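Long-range contact in Ice-binding protein (Flavobacteriaceae bacterium, PDB 5UYT), which binds ice as an antifreeze protein, probably through a face of its right-handed beta-helical domains: residues C223-N235 / V241-F255. Sequence-based numbering, arbitrary orientation. Where two conformers were deposited one is given.
Sequences CYTIFSGNGALTN and VTGDVGTNVGLTTGF
Residues 223-235 and 241-255 are successive coils of a right-handed beta-helix, paired in parallel in two runs, Y224-S228 with D244-T247 (a beta bulge between Y224 and I226) and L233-T234 with T252-T253; in the turn between them G231 N still bonds to V249 O. D244 N donates a hydrogen bond to C223 O, and T225 N to D244 O (2.8 Å). At the corner T225 OG1 donates to T242 O (2.6 Å), where G243 has no side chain to obstruct the hydroxyl. D244 lays CB over one face of the Y224 ring, while its carboxylate turns to H265 and the T263 amide. G246 suits its extended backbone, where a CB would jam against the preceding carbonyl O. L233, with CG anti to the backbone N (chi1 166°), brings CD2 to 3.3 Å from G246 N. N235 CB sits over the centre of one face of the F255 ring (CH-pi), V245 CG2 over the other, toward its rim. N235 ND2 donates to G254 O (2.9 Å), above the carbonyl plane; OD1 serves T239 and T411. With F255 replaced by an alanine, N235 CB and L233 CG would probably lose their shared ring, opening a gap beside V245 CG2. Backbone bonds thus set the coil spacing, while L233, I226 and V245 pack beside polar groups whose bonds are met, as in N235.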
ATOM      1  N   CYS A 223      12.541  23.271  -9.156  1.00 21.94           N
ATOM      2  CA  CYS A 223      12.300  23.928 -10.445  1.00 20.56           C
ATOM      3  C   CYS A 223      12.772  23.139 -11.643  1.00 19.23           C
ATOM      4  O   CYS A 223      12.538  23.578 -12.769  1.00 18.24           O
ATOM      5  CB  CYS A 223      12.946  25.330 -10.476  1.00 21.39           C
ATOM      6  SG  CYS A 223      12.147  26.446  -9.293  1.00 23.48           S
ATOM      7  N   TYR A 224      13.423  21.995 -11.415  1.00 18.08           N
ATOM      8  CA  TYR A 224      13.866  21.161 -12.536  1.00 17.12           C
ATOM      9  C   TYR A 224      12.968  19.945 -12.681  1.00 16.59           C
ATOM     10  O   TYR A 224      12.424  19.452 -11.696  1.00 17.46           O
ATOM     11  CB  TYR A 224      15.299  20.688 -12.308  1.00 17.46           C
ATOM     12  CG  TYR A 224      16.365  21.692 -12.655  1.00 17.64           C
ATOM     13  CD1 TYR A 224      17.072  21.590 -13.858  1.00 18.04           C
ATOM     14  CD2 TYR A 224      16.696  22.724 -11.775  1.00 18.07           C
ATOM     15  CE1 TYR A 224      18.054  22.516 -14.171  1.00 18.06           C
ATOM     16  CE2 TYR A 224      17.681  23.651 -12.077  1.00 18.49           C
ATOM     17  CZ  TYR A 224      18.363  23.522 -13.278  1.00 18.64           C
ATOM     18  OH  TYR A 224      19.352  24.403 -13.585  1.00 18.32           O
ATOM     19  N   THR A 225      12.869  19.442 -13.900  1.00 15.23           N
ATOM     20  CA  THR A 225      12.104  18.272 -14.179  1.00 15.05           C
ATOM     21  C   THR A 225      13.005  17.121 -14.614  1.00 15.14           C
ATOM     22  O   THR A 225      12.690  15.964 -14.329  1.00 15.40           O
ATOM     23  CB  THR A 225      11.043  18.606 -15.238  1.00 14.48           C
ATOM     24  OG1 THR A 225      10.247  19.690 -14.734  1.00 14.92           O
ATOM     25  CG2 THR A 225      10.139  17.401 -15.544  1.00 13.44           C
ATOM     26  N   ILE A 226      14.065  17.414 -15.377  1.00 15.15           N
ATOM     27  CA  ILE A 226      15.032  16.393 -15.804  0.50 15.47           C
ATOM     28  C   ILE A 226      16.402  17.001 -15.516  1.00 16.36           C
ATOM     29  O   ILE A 226      16.734  18.075 -16.070  1.00 16.88           O
ATOM     30  CB  ILE A 226      14.935  16.092 -17.319  0.50 14.78           C
ATOM     31  CG1 ILE A 226      13.498  15.724 -17.711  0.50 14.10           C
ATOM     32  CG2 ILE A 226      15.924  14.998 -17.727  0.50 15.45           C
ATOM     33  CD1 ILE A 226      13.024  14.369 -17.231  0.50 13.81           C
ATOM     34  N   PHE A 227      17.170  16.359 -14.652  1.00 17.01           N
ATOM     35  CA  PHE A 227      18.432  16.960 -14.211  1.00 17.59           C
ATOM     36  C   PHE A 227      19.462  15.915 -13.836  1.00 18.65           C
ATOM     37  O   PHE A 227      19.140  14.957 -13.117  1.00 17.93           O
ATOM     38  CB  PHE A 227      18.190  17.918 -13.026  1.00 18.27           C
ATOM     39  CG  PHE A 227      19.463  18.495 -12.456  1.00 19.38           C
ATOM     40  CD1 PHE A 227      20.102  19.552 -13.090  1.00 20.32           C
ATOM     41  CD2 PHE A 227      20.047  17.968 -11.297  1.00 20.25           C
ATOM     42  CE1 PHE A 227      21.295  20.093 -12.569  1.00 20.55           C
ATOM     43  CE2 PHE A 227      21.243  18.500 -10.783  1.00 21.45           C
ATOM     44  CZ  PHE A 227      21.863  19.568 -11.426  1.00 21.75           C
ATOM     45  N   SER A 228      20.700  16.109 -14.308  1.00 18.85           N
ATOM     46  CA  SER A 228      21.844  15.315 -13.816  1.00 20.29           C
ATOM     47  C   SER A 228      22.857  16.203 -13.109  1.00 21.03           C
ATOM     48  O   SER A 228      23.231  17.269 -13.624  1.00 20.85           O
ATOM     49  CB  SER A 228      22.582  14.563 -14.944  1.00 21.40           C
ATOM     50  OG  SER A 228      23.663  13.807 -14.346  1.00 23.65           O
ATOM     51  N   GLY A 229      23.314  15.766 -11.942  1.00 20.95           N
ATOM     52  CA  GLY A 229      24.493  16.406 -11.331  1.00 21.77           C
ATOM     53  C   GLY A 229      25.777  16.194 -12.117  1.00 22.91           C
ATOM     54  O   GLY A 229      26.758  16.961 -11.953  1.00 23.52           O
ATOM     55  N   ASN A 230      25.830  15.141 -12.941  1.00 22.59           N
ATOM     56  CA  ASN A 230      27.084  14.807 -13.656  1.00 24.28           C
ATOM     57  C   ASN A 230      26.804  13.820 -14.788  1.00 23.97           C
ATOM     58  O   ASN A 230      26.515  12.646 -14.517  1.00 23.96           O
ATOM     59  CB  ASN A 230      28.121  14.210 -12.675  1.00 26.10           C
ATOM     60  CG  ASN A 230      29.494  14.026 -13.292  1.00 28.52           C
ATOM     61  OD1 ASN A 230      29.648  13.866 -14.494  1.00 29.82           O
ATOM     62  ND2 ASN A 230      30.507  14.074 -12.459  1.00 31.30           N
ATOM     63  N   GLY A 231      26.922  14.283 -16.030  1.00 22.87           N
ATOM     64  CA  GLY A 231      26.756  13.412 -17.196  1.00 22.51           C
ATOM     65  C   GLY A 231      25.894  14.085 -18.251  1.00 21.18           C
ATOM     66  O   GLY A 231      25.035  14.910 -17.920  1.00 20.18           O
ATOM     67  N   ALA A 232      26.090  13.683 -19.507  1.00 20.74           N
ATOM     68  CA  ALA A 232      25.373  14.308 -20.620  1.00 20.08           C
ATOM     69  C   ALA A 232      23.869  14.124 -20.459  1.00 19.15           C
ATOM     70  O   ALA A 232      23.428  13.073 -20.027  1.00 19.11           O
ATOM     71  CB  ALA A 232      25.821  13.699 -21.935  1.00 21.12           C
ATOM     72  N   LEU A 233      23.092  15.140 -20.843  1.00 18.17           N
ATOM     73  CA  LEU A 233      21.632  14.980 -20.872  1.00 17.16           C
ATOM     74  C   LEU A 233      21.231  15.106 -22.333  1.00 17.16           C
ATOM     75  O   LEU A 233      21.489  16.147 -22.939  1.00 16.65           O
ATOM     76  CB  LEU A 233      20.959  16.041 -19.977  1.00 17.24           C
ATOM     77  CG  LEU A 233      19.459  16.260 -20.108  1.00 17.34           C
ATOM     78  CD1 LEU A 233      18.664  14.969 -19.890  1.00 16.24           C
ATOM     79  CD2 LEU A 233      19.008  17.378 -19.168  1.00 17.70           C
ATOM     80  N   THR A 234      20.641  14.050 -22.909  1.00 16.18           N
ATOM     81  CA  THR A 234      20.368  14.050 -24.355  1.00 16.29           C
ATOM     82  C   THR A 234      18.931  13.646 -24.582  1.00 15.89           C
ATOM     83  O   THR A 234      18.522  12.565 -24.152  1.00 16.04           O
ATOM     84  CB  THR A 234      21.245  13.040 -25.090  1.00 17.06           C
ATOM     85  OG1 THR A 234      22.616  13.372 -24.835  1.00 17.73           O
ATOM     86  CG2 THR A 234      21.033  13.204 -26.622  1.00 16.99           C
ATOM     87  N   ASN A 235      18.172  14.502 -25.251  1.00 15.26           N
ATOM     88  CA  ASN A 235      16.843  14.112 -25.705  1.00 14.31           C
ATOM     89  C   ASN A 235      16.839  13.792 -27.195  1.00 14.47           C
ATOM     90  O   ASN A 235      17.583  14.412 -27.969  1.00 15.34           O
ATOM     91  CB  ASN A 235      15.815  15.236 -25.471  1.00 13.90           C
ATOM     92  CG  ASN A 235      14.413  14.857 -25.967  1.00 14.32           C
ATOM     93  OD1 ASN A 235      13.718  13.978 -25.384  1.00 14.94           O
ATOM     94  ND2 ASN A 235      13.995  15.468 -27.096  1.00 13.97           N
ATOM     95  N   VAL A 241       8.342  19.412 -21.973  1.00 13.23           N
ATOM     96  CA  VAL A 241       8.684  19.464 -20.553  1.00 13.31           C
ATOM     97  C   VAL A 241       8.074  20.724 -19.946  1.00 14.80           C
ATOM     98  O   VAL A 241       8.114  21.797 -20.583  1.00 14.75           O
ATOM     99  CB  VAL A 241      10.238  19.525 -20.354  1.00 14.09           C
ATOM    100  CG1 VAL A 241      10.573  19.670 -18.857  1.00 14.12           C
ATOM    101  CG2 VAL A 241      10.890  18.248 -20.901  1.00 14.67           C
ATOM    102  N   THR A 242       7.508  20.609 -18.730  1.00 13.77           N
ATOM    103  CA  THR A 242       7.225  21.801 -17.939  1.00 14.65           C
ATOM    104  C   THR A 242       8.220  21.759 -16.776  1.00 14.98           C
ATOM    105  O   THR A 242       8.268  20.774 -16.018  1.00 15.18           O
ATOM    106  CB  THR A 242       5.784  21.809 -17.416  1.00 14.63           C
ATOM    107  OG1 THR A 242       4.905  21.770 -18.553  1.00 14.93           O
ATOM    108  CG2 THR A 242       5.523  23.089 -16.587  1.00 14.94           C
ATOM    109  N   GLY A 243       9.029  22.799 -16.703  1.00 15.85           N
ATOM    110  CA  GLY A 243      10.113  22.947 -15.714  1.00 16.37           C
ATOM    111  C   GLY A 243      11.448  22.986 -16.434  1.00 16.90           C
ATOM    112  O   GLY A 243      11.489  23.000 -17.674  1.00 16.97           O
ATOM    113  N   ASP A 244      12.538  23.049 -15.663  1.00 16.07           N
ATOM    114  CA  ASP A 244      13.873  23.244 -16.277  1.00 15.99           C
ATOM    115  C   ASP A 244      14.543  21.913 -16.565  1.00 15.66           C
ATOM    116  O   ASP A 244      14.203  20.899 -15.940  1.00 15.67           O
ATOM    117  CB  ASP A 244      14.797  24.056 -15.349  1.00 16.24           C
ATOM    118  CG  ASP A 244      14.526  25.572 -15.378  1.00 17.20           C
ATOM    119  OD1 ASP A 244      13.426  26.020 -15.766  1.00 17.43           O
ATOM    120  OD2 ASP A 244      15.408  26.348 -14.933  1.00 17.84           O
ATOM    121  N   VAL A 245      15.503  21.916 -17.492  1.00 15.41           N
ATOM    122  CA  VAL A 245      16.266  20.701 -17.771  1.00 15.44           C
ATOM    123  C   VAL A 245      17.731  21.094 -17.812  1.00 15.57           C
ATOM    124  O   VAL A 245      18.060  22.223 -18.192  1.00 15.63           O
ATOM    125  CB  VAL A 245      15.837  19.991 -19.091  1.00 14.91           C
ATOM    126  CG1 VAL A 245      14.365  19.558 -19.027  1.00 14.90           C
ATOM    127  CG2 VAL A 245      16.094  20.864 -20.332  1.00 15.12           C
ATOM    128  N   GLY A 246      18.630  20.195 -17.403  1.00 15.86           N
ATOM    129  CA  GLY A 246      20.052  20.500 -17.598  1.00 16.64           C
ATOM    130  C   GLY A 246      20.964  19.505 -16.904  1.00 17.39           C
ATOM    131  O   GLY A 246      20.482  18.608 -16.191  1.00 17.13           O
ATOM    132  N   THR A 247      22.261  19.628 -17.182  1.00 17.51           N
ATOM    133  CA  THR A 247      23.267  18.901 -16.416  1.00 18.42           C
ATOM    134  C   THR A 247      24.304  19.854 -15.820  1.00 19.63           C
ATOM    135  O   THR A 247      24.632  20.900 -16.411  1.00 20.62           O
ATOM    136  CB  THR A 247      23.955  17.793 -17.239  1.00 18.53           C
ATOM    137  OG1 THR A 247      24.902  17.154 -16.396  1.00 19.29           O
ATOM    138  CG2 THR A 247      24.675  18.356 -18.484  1.00 19.04           C
ATOM    139  N   ASN A 248      24.812  19.504 -14.635  1.00 20.20           N
ATOM    140  CA  ASN A 248      25.933  20.256 -14.060  1.00 21.69           C
ATOM    141  C   ASN A 248      27.322  19.849 -14.565  1.00 22.41           C
ATOM    142  O   ASN A 248      28.313  20.537 -14.281  1.00 23.39           O
ATOM    143  CB  ASN A 248      25.926  20.253 -12.532  1.00 21.68           C
ATOM    144  CG  ASN A 248      26.696  21.449 -11.964  1.00 23.30           C
ATOM    145  OD1 ASN A 248      26.555  22.574 -12.459  1.00 23.04           O
ATOM    146  ND2 ASN A 248      27.565  21.203 -10.978  1.00 23.93           N
ATOM    147  N   VAL A 249      27.432  18.737 -15.285  1.00 22.17           N
ATOM    148  CA  VAL A 249      28.715  18.371 -15.919  1.00 23.28           C
ATOM    149  C   VAL A 249      28.421  17.745 -17.275  1.00 23.19           C
ATOM    150  O   VAL A 249      27.807  16.679 -17.342  1.00 22.38           O
ATOM    151  CB  VAL A 249      29.572  17.373 -15.094  1.00 24.19           C
ATOM    152  CG1 VAL A 249      30.966  17.224 -15.736  1.00 25.46           C
ATOM    153  CG2 VAL A 249      29.706  17.810 -13.635  1.00 24.95           C
ATOM    154  N   GLY A 250      28.890  18.397 -18.350  1.00 23.67           N
ATOM    155  CA  GLY A 250      28.624  17.922 -19.702  1.00 23.62           C
ATOM    156  C   GLY A 250      27.685  18.884 -20.435  1.00 23.29           C
ATOM    157  O   GLY A 250      27.645  20.076 -20.121  1.00 24.45           O
ATOM    158  N   LEU A 251      26.997  18.382 -21.448  1.00 22.07           N
ATOM    159  CA  LEU A 251      26.119  19.197 -22.290  1.00 21.40           C
ATOM    160  C   LEU A 251      24.692  18.688 -22.281  1.00 20.11           C
ATOM    161  O   LEU A 251      24.457  17.484 -22.177  1.00 19.62           O
ATOM    162  CB  LEU A 251      26.624  19.177 -23.732  1.00 22.12           C
ATOM    163  CG  LEU A 251      28.033  19.767 -23.870  1.00 23.94           C
ATOM    164  CD1 LEU A 251      28.577  19.547 -25.277  1.00 25.48           C
ATOM    165  CD2 LEU A 251      28.016  21.249 -23.515  1.00 24.94           C
ATOM    166  N   THR A 252      23.734  19.606 -22.404  1.00 19.19           N
ATOM    167  CA  THR A 252      22.339  19.230 -22.609  1.00 17.77           C
ATOM    168  C   THR A 252      21.995  19.485 -24.071  1.00 17.63           C
ATOM    169  O   THR A 252      22.195  20.597 -24.563  1.00 17.91           O
ATOM    170  CB  THR A 252      21.424  20.058 -21.671  1.00 17.68           C
ATOM    171  OG1 THR A 252      21.747  19.725 -20.306  1.00 17.37           O
ATOM    172  CG2 THR A 252      19.959  19.735 -21.952  1.00 17.28           C
ATOM    173  N   THR A 253      21.547  18.459 -24.798  1.00 16.88           N
ATOM    174  CA  THR A 253      21.156  18.662 -26.229  1.00 16.89           C
ATOM    175  C   THR A 253      19.846  17.950 -26.495  1.00 16.46           C
ATOM    176  O   THR A 253      19.405  17.110 -25.704  1.00 16.43           O
ATOM    177  CB  THR A 253      22.214  18.111 -27.235  1.00 17.65           C
ATOM    178  OG1 THR A 253      22.281  16.678 -27.104  1.00 17.94           O
ATOM    179  CG2 THR A 253      23.591  18.707 -26.976  1.00 18.61           C
ATOM    180  N   GLY A 254      19.224  18.258 -27.622  1.00 15.43           N
ATOM    181  CA  GLY A 254      18.051  17.539 -28.065  1.00 15.76           C
ATOM    182  C   GLY A 254      16.706  18.068 -27.584  1.00 14.52           C
ATOM    183  O   GLY A 254      15.665  17.662 -28.119  1.00 14.15           O
ATOM    184  N   PHE A 255      16.708  18.943 -26.563  1.00 14.94           N
ATOM    185  CA  PHE A 255      15.452  19.570 -26.128  1.00 13.84           C
ATOM    186  C   PHE A 255      15.187  20.823 -26.964  1.00 14.32           C
ATOM    187  O   PHE A 255      16.079  21.642 -27.168  1.00 15.63           O
ATOM    188  CB  PHE A 255      15.516  19.961 -24.655  1.00 14.54           C
ATOM    189  CG  PHE A 255      15.569  18.776 -23.731  1.00 14.93           C
ATOM    190  CD1 PHE A 255      14.387  18.227 -23.256  1.00 14.81           C
ATOM    191  CD2 PHE A 255      16.772  18.169 -23.419  1.00 15.23           C
ATOM    192  CE1 PHE A 255      14.391  17.072 -22.450  1.00 14.55           C
ATOM    193  CE2 PHE A 255      16.802  17.034 -22.592  1.00 16.12           C
ATOM    194  CZ  PHE A 255      15.595  16.475 -22.107  1.00 15.57           C
TER
HETATM  195  O   HOH W   1      11.280  25.708 -14.013  1.00 18.19           O
HETATM  196  O   HOH W   2      28.005  18.414 -10.076  1.00 23.59           O
HETATM  197  O   HOH W   3      24.072  15.973 -24.565  1.00 19.83           O